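Vitamin B12-binding protein (Vibrio cholerae O395, PDB 5YSC) binds vitamin B12 in the periplasm and probably delivers it to BtuC of the BtuCDF ABC transporter for import. Local coordinates at residues Pro154-Ile166 with Val210-Trp224. Residues are numbered along the deposited sequence; the frame is centred on the assembly and turned at random.
Sequences PIRYFYQLSEKPI and VIFTSEHAIANGHMW
Glu163 reaches across from segment 154-166 and sets its carboxylate in the hollow between helix 215-220 and Met223. OE2 accepts from Met223 N at 2.9 Å, and the donor comes from above the carboxylate plane. The methyl of Ala217 presses on the same OE2 (CB 3.3 Å away). The Glu163 and Met223 side chains run antiparallel alongside one another, with Glu163 CG against Met223 SD (3.5 Å). With chi1 61°, Met223 CG lies between its backbone N and carbonyl carbon, against one face of the Trp224 indole. The thioether then bends at chi3, and CE meets Ile166 CD1.

Gln160 fills the next hollow, bounded by Met223 and Trp224. The indole is sandwiched: Met223 CG sits 3.4 Å above one face and Ile211 CD1 3.9 Å above the opposite face, both offset toward the rim. Gln160 OE1 takes the indole N-H at the ring edge (NE1 to OE1 2.9 Å), though amide and ring planes are 53° apart. Its NE2 gives a weak bond to Met223 SD. A water donates to both Gln160 OE1 and Glu163 OE2 and accepts from Thr213 OG1.

Strands 155-159 and 210-213 are the two central strands of the parallel sheet in one lobe of this periplasmic binding protein. Phe158 N donates to Val210 O, Phe212 N to Phe158 O, and Gln160 N to Phe212 O. On one sheet face, Phe158 stands crosswise to Trp224, with CE2 3.7 Å from CZ2; Ile211 CG2 touches Phe158 CD2. On the other, Phe212 CB abuts Tyr159 CD1 at 3.5 Å, while its ring reaches back to Tyr157 CB. Helix 200-206 covers Phe158 through Val203, and helix 254-267 packs on Phe212. Leu161 touches the bound cyanocobalamin. Tyr159 OH is hydrogen-bonded to Asn248 ND2 and shares a water with Thr213 O.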
loop_
_atom_site.group_PDB
_atom_site.type_symbol
_atom_site.label_atom_id
_atom_site.label_comp_id
_atom_site.label_asym_id
_atom_site.label_seq_id
_atom_site.Cartn_x
_atom_site.Cartn_y
_atom_site.Cartn_z
ATOM N N PRO A 154 -20.361 0.065 10.304
ATOM C CA PRO A 154 -19.475 1.220 10.115
ATOM C C PRO A 154 -18.799 1.642 11.402
ATOM O O PRO A 154 -19.445 1.874 12.426
ATOM C CB PRO A 154 -20.421 2.313 9.611
ATOM C CG PRO A 154 -21.546 1.565 9.001
ATOM C CD PRO A 154 -21.733 0.362 9.848
ATOM N N ILE A 155 -17.480 1.753 11.331
ATOM C CA ILE A 155 -16.686 2.219 12.448
ATOM C C ILE A 155 -15.819 3.379 11.999
ATOM O O ILE A 155 -15.184 3.307 10.961
ATOM C CB ILE A 155 -15.766 1.115 12.984
ATOM C CG1 ILE A 155 -16.575 -0.112 13.398
ATOM C CG2 ILE A 155 -14.950 1.636 14.142
ATOM C CD1 ILE A 155 -17.191 0.014 14.752
ATOM N N ARG A 156 -15.801 4.443 12.792
ATOM C CA ARG A 156 -14.989 5.621 12.501
ATOM C C ARG A 156 -13.570 5.415 13.024
ATOM O O ARG A 156 -13.362 5.313 14.230
ATOM C CB ARG A 156 -15.624 6.871 13.120
ATOM C CG ARG A 156 -17.051 7.086 12.641
ATOM C CD ARG A 156 -17.779 8.190 13.426
ATOM N NE ARG A 156 -17.051 9.446 13.309
ATOM C CZ ARG A 156 -16.412 10.066 14.292
ATOM N NH1 ARG A 156 -16.442 9.594 15.534
ATOM N NH2 ARG A 156 -15.765 11.202 14.024
ATOM N N TYR A 157 -12.594 5.412 12.123
ATOM C CA TYR A 157 -11.210 5.170 12.496
ATOM C C TYR A 157 -10.313 6.357 12.132
ATOM O O TYR A 157 -10.598 7.167 11.244
ATOM C CB TYR A 157 -10.671 3.873 11.834
ATOM C CG TYR A 157 -10.414 4.027 10.367
ATOM C CD1 TYR A 157 -11.421 3.793 9.437
ATOM C CD2 TYR A 157 -9.165 4.461 9.905
ATOM C CE1 TYR A 157 -11.197 3.969 8.081
ATOM C CE2 TYR A 157 -8.938 4.658 8.566
ATOM C CZ TYR A 157 -9.969 4.390 7.656
ATOM O OH TYR A 157 -9.798 4.584 6.311
ATOM N N PHE A 158 -9.210 6.433 12.861
ATOM C CA PHE A 158 -8.064 7.257 12.545
ATOM C C PHE A 158 -6.893 6.334 12.243
ATOM O O PHE A 158 -6.599 5.452 13.054
ATOM C CB PHE A 158 -7.773 8.144 13.745
ATOM C CG PHE A 158 -6.504 8.916 13.640
ATOM C CD1 PHE A 158 -6.218 9.660 12.504
ATOM C CD2 PHE A 158 -5.589 8.915 14.683
ATOM C CE1 PHE A 158 -5.050 10.394 12.418
ATOM C CE2 PHE A 158 -4.414 9.615 14.585
ATOM C CZ PHE A 158 -4.140 10.353 13.441
ATOM N N TYR A 159 -6.227 6.517 11.089
ATOM C CA TYR A 159 -4.991 5.783 10.783
ATOM C C TYR A 159 -3.821 6.733 10.646
ATOM O O TYR A 159 -3.768 7.541 9.705
ATOM C CB TYR A 159 -5.118 4.946 9.506
ATOM C CG TYR A 159 -3.807 4.250 9.137
ATOM C CD1 TYR A 159 -3.070 3.563 10.086
ATOM C CD2 TYR A 159 -3.315 4.311 7.856
ATOM C CE1 TYR A 159 -1.876 2.944 9.762
ATOM C CE2 TYR A 159 -2.130 3.685 7.500
ATOM C CZ TYR A 159 -1.411 3.019 8.458
ATOM O OH TYR A 159 -0.229 2.409 8.114
ATOM N N GLN A 160 -2.887 6.585 11.570
ATOM C CA GLN A 160 -1.673 7.365 11.676
ATOM C C GLN A 160 -0.511 6.725 10.901
ATOM O O GLN A 160 -0.125 5.589 11.184
ATOM C CB GLN A 160 -1.347 7.423 13.170
ATOM C CG GLN A 160 -0.510 8.518 13.570
ATOM C CD GLN A 160 -0.476 8.633 15.062
ATOM O OE1 GLN A 160 -1.083 7.827 15.802
ATOM N NE2 GLN A 160 0.211 9.650 15.525
ATOM N N LEU A 161 0.078 7.468 9.965
ATOM C CA LEU A 161 1.300 7.028 9.294
ATOM C C LEU A 161 2.570 7.339 10.085
ATOM O O LEU A 161 3.609 6.706 9.855
ATOM C CB LEU A 161 1.406 7.694 7.923
ATOM C CG LEU A 161 0.388 7.285 6.881
ATOM C CD1 LEU A 161 0.647 8.101 5.648
ATOM C CD2 LEU A 161 0.515 5.790 6.530
ATOM N N SER A 162 2.513 8.308 10.991
ATOM C CA SER A 162 3.643 8.687 11.824
ATOM C C SER A 162 3.092 9.388 13.054
ATOM O O SER A 162 1.965 9.880 13.048
ATOM C CB SER A 162 4.620 9.595 11.078
ATOM O OG SER A 162 3.930 10.615 10.366
ATOM N N GLU A 163 3.892 9.408 14.121
ATOM C CA GLU A 163 3.524 10.187 15.306
ATOM C C GLU A 163 4.071 11.616 15.226
ATOM O O GLU A 163 3.387 12.555 15.671
ATOM C CB GLU A 163 3.991 9.469 16.589
ATOM C CG GLU A 163 2.993 8.389 17.105
ATOM C CD GLU A 163 3.365 7.751 18.446
ATOM O OE1 GLU A 163 4.507 7.925 18.921
ATOM O OE2 GLU A 163 2.504 7.044 19.022
ATOM N N LYS A 164 5.256 11.801 14.641
ATOM C CA LYS A 164 5.885 13.121 14.488
ATOM C C LYS A 164 6.365 13.341 13.056
ATOM O O LYS A 164 7.328 12.679 12.622
ATOM C CB LYS A 164 7.074 13.296 15.429
ATOM C CG LYS A 164 6.851 12.848 16.861
ATOM C CD LYS A 164 8.178 12.761 17.610
ATOM C CE LYS A 164 8.033 12.034 18.932
ATOM N NZ LYS A 164 9.372 11.696 19.514
ATOM N N PRO A 165 5.735 14.233 12.273
ATOM C CA PRO A 165 4.458 14.870 12.583
ATOM C C PRO A 165 3.372 13.833 12.394
ATOM O O PRO A 165 3.680 12.731 11.935
ATOM C CB PRO A 165 4.367 16.003 11.564
ATOM C CG PRO A 165 5.140 15.487 10.386
ATOM C CD PRO A 165 6.251 14.649 10.956
ATOM N N ILE A 166 2.136 14.155 12.748
ATOM C CA ILE A 166 1.014 13.260 12.478
ATOM C C ILE A 166 0.604 13.454 11.024
ATOM O O ILE A 166 0.043 14.490 10.666
ATOM C CB ILE A 166 -0.164 13.526 13.420
ATOM C CG1 ILE A 166 0.302 13.511 14.892
ATOM C CG2 ILE A 166 -1.211 12.480 13.228
ATOM C CD1 ILE A 166 -0.736 14.084 15.868
ATOM N N VAL A 210 -11.648 4.047 16.786
ATOM C CA VAL A 210 -10.451 3.217 16.723
ATOM C C VAL A 210 -9.305 4.089 16.226
ATOM O O VAL A 210 -9.501 4.909 15.321
ATOM C CB VAL A 210 -10.643 2.028 15.767
ATOM C CG1 VAL A 210 -9.353 1.254 15.694
ATOM C CG2 VAL A 210 -11.779 1.127 16.206
ATOM N N ILE A 211 -8.121 3.925 16.819
ATOM C CA ILE A 211 -6.881 4.506 16.304
ATOM C C ILE A 211 -5.960 3.381 15.841
ATOM O O ILE A 211 -5.646 2.472 16.613
ATOM C CB ILE A 211 -6.191 5.376 17.360
ATOM C CG1 ILE A 211 -7.077 6.602 17.648
ATOM C CG2 ILE A 211 -4.836 5.820 16.856
ATOM C CD1 ILE A 211 -6.642 7.443 18.840
ATOM N N PHE A 212 -5.515 3.464 14.595
ATOM C CA PHE A 212 -4.508 2.570 14.046
ATOM C C PHE A 212 -3.176 3.293 13.920
ATOM O O PHE A 212 -3.128 4.456 13.492
ATOM C CB PHE A 212 -4.939 2.042 12.684
ATOM C CG PHE A 212 -6.090 1.059 12.750
ATOM C CD1 PHE A 212 -5.998 -0.100 13.497
ATOM C CD2 PHE A 212 -7.277 1.339 12.108
ATOM C CE1 PHE A 212 -7.029 -0.966 13.536
ATOM C CE2 PHE A 212 -8.347 0.481 12.160
ATOM C CZ PHE A 212 -8.221 -0.688 12.881
ATOM N N THR A 213 -2.093 2.599 14.262
ATOM C CA THR A 213 -0.769 3.201 14.278
ATOM C C THR A 213 0.257 2.128 13.877
ATOM O O THR A 213 -0.095 1.119 13.256
ATOM C CB THR A 213 -0.518 3.841 15.662
ATOM O OG1 THR A 213 0.688 4.637 15.641
ATOM C CG2 THR A 213 -0.421 2.737 16.771
ATOM N N SER A 214 1.527 2.343 14.240
ATOM C CA SER A 214 2.620 1.456 13.878
ATOM C C SER A 214 2.982 0.533 15.039
ATOM O O SER A 214 2.688 0.802 16.209
ATOM C CB SER A 214 3.852 2.270 13.470
ATOM O OG SER A 214 4.372 2.966 14.602
ATOM N N GLU A 215 3.656 -0.566 14.695
ATOM C CA GLU A 215 4.142 -1.472 15.722
ATOM C C GLU A 215 5.143 -0.757 16.602
ATOM O O GLU A 215 5.179 -0.966 17.819
ATOM C CB GLU A 215 4.728 -2.710 15.048
ATOM C CG GLU A 215 3.665 -3.440 14.227
ATOM C CD GLU A 215 4.153 -4.686 13.499
ATOM O OE1 GLU A 215 3.714 -4.900 12.342
ATOM O OE2 GLU A 215 4.953 -5.460 14.076
ATOM N N HIS A 216 5.850 0.195 16.001
ATOM C CA HIS A 216 6.912 0.947 16.662
ATOM C C HIS A 216 6.324 1.827 17.760
ATOM O O HIS A 216 6.811 1.839 18.898
ATOM C CB HIS A 216 7.664 1.794 15.615
ATOM C CG HIS A 216 7.405 1.378 14.186
ATOM N ND1 HIS A 216 7.237 0.059 13.803
ATOM C CD2 HIS A 216 7.252 2.112 13.053
ATOM C CE1 HIS A 216 7.000 -0.002 12.506
ATOM N NE2 HIS A 216 7.009 1.229 12.025
ATOM N N ALA A 217 5.239 2.541 17.429
ATOM C CA ALA A 217 4.565 3.427 18.382
ATOM C C ALA A 217 4.011 2.652 19.569
ATOM O O ALA A 217 4.105 3.101 20.721
ATOM C CB ALA A 217 3.432 4.183 17.682
ATOM N N ILE A 218 3.420 1.488 19.311
ATOM C CA ILE A 218 2.882 0.684 20.402
ATOM C C ILE A 218 4.009 0.270 21.337
ATOM O O ILE A 218 3.947 0.488 22.559
ATOM C CB ILE A 218 2.129 -0.536 19.839
ATOM C CG1 ILE A 218 0.945 -0.085 18.967
ATOM C CG2 ILE A 218 1.650 -1.426 20.942
ATOM C CD1 ILE A 218 -0.117 0.709 19.699
ATOM N N ALA A 219 5.084 -0.272 20.756
ATOM C CA ALA A 219 6.199 -0.795 21.533
ATOM C C ALA A 219 6.849 0.283 22.379
ATOM O O ALA A 219 7.336 -0.001 23.478
ATOM C CB ALA A 219 7.241 -1.405 20.595
ATOM N N ASN A 220 6.895 1.508 21.880
ATOM C CA ASN A 220 7.538 2.588 22.604
ATOM C C ASN A 220 6.596 3.269 23.592
ATOM O O ASN A 220 7.051 4.103 24.386
ATOM C CB ASN A 220 8.093 3.614 21.605
ATOM C CG ASN A 220 9.122 3.006 20.659
ATOM O OD1 ASN A 220 9.937 2.175 21.064
ATOM N ND2 ASN A 220 9.084 3.415 19.396
ATOM N N GLY A 221 5.312 2.901 23.582
ATOM C CA GLY A 221 4.281 3.633 24.301
ATOM C C GLY A 221 3.669 4.662 23.379
ATOM O O GLY A 221 4.339 5.623 22.995
ATOM N N HIS A 222 2.415 4.464 22.989
ATOM C CA HIS A 222 1.887 5.308 21.934
ATOM C C HIS A 222 1.414 6.643 22.505
ATOM O O HIS A 222 1.136 6.789 23.705
ATOM C CB HIS A 222 0.762 4.614 21.163
ATOM C CG HIS A 222 -0.477 4.384 21.962
ATOM N ND1 HIS A 222 -1.407 5.374 22.193
ATOM C CD2 HIS A 222 -0.959 3.267 22.552
ATOM C CE1 HIS A 222 -2.401 4.879 22.906
ATOM N NE2 HIS A 222 -2.155 3.601 23.136
ATOM N N MET A 223 1.344 7.629 21.618
ATOM C CA MET A 223 1.169 9.004 22.050
ATOM C C MET A 223 -0.214 9.274 22.621
ATOM O O MET A 223 -0.410 10.327 23.244
ATOM C CB MET A 223 1.424 9.948 20.881
ATOM C CG MET A 223 0.466 9.721 19.708
ATOM S SD MET A 223 0.770 10.797 18.281
ATOM C CE MET A 223 0.410 12.388 19.034
ATOM N N TRP A 224 -1.169 8.365 22.437
ATOM C CA TRP A 224 -2.547 8.649 22.821
ATOM C C TRP A 224 -2.871 8.161 24.229
ATOM O O TRP A 224 -3.977 8.420 24.711
ATOM C CB TRP A 224 -3.517 8.044 21.789
ATOM C CG TRP A 224 -3.205 8.523 20.389
ATOM C CD1 TRP A 224 -2.627 7.801 19.376
ATOM C CD2 TRP A 224 -3.403 9.851 19.868
ATOM N NE1 TRP A 224 -2.469 8.592 18.259
ATOM C CE2 TRP A 224 -2.925 9.853 18.538
ATOM C CE3 TRP A 224 -3.927 11.029 20.394
ATOM C CZ2 TRP A 224 -2.989 10.978 17.726
ATOM C CZ3 TRP A 224 -3.981 12.160 19.574
ATOM C CH2 TRP A 224 -3.508 12.119 18.262
HETATM O O HOH W 1 1.118 1.186 10.272
HETATM O O HOH W 2 0.268 6.296 17.692
HETATM O O HOH W 3 2.270 5.840 13.358
#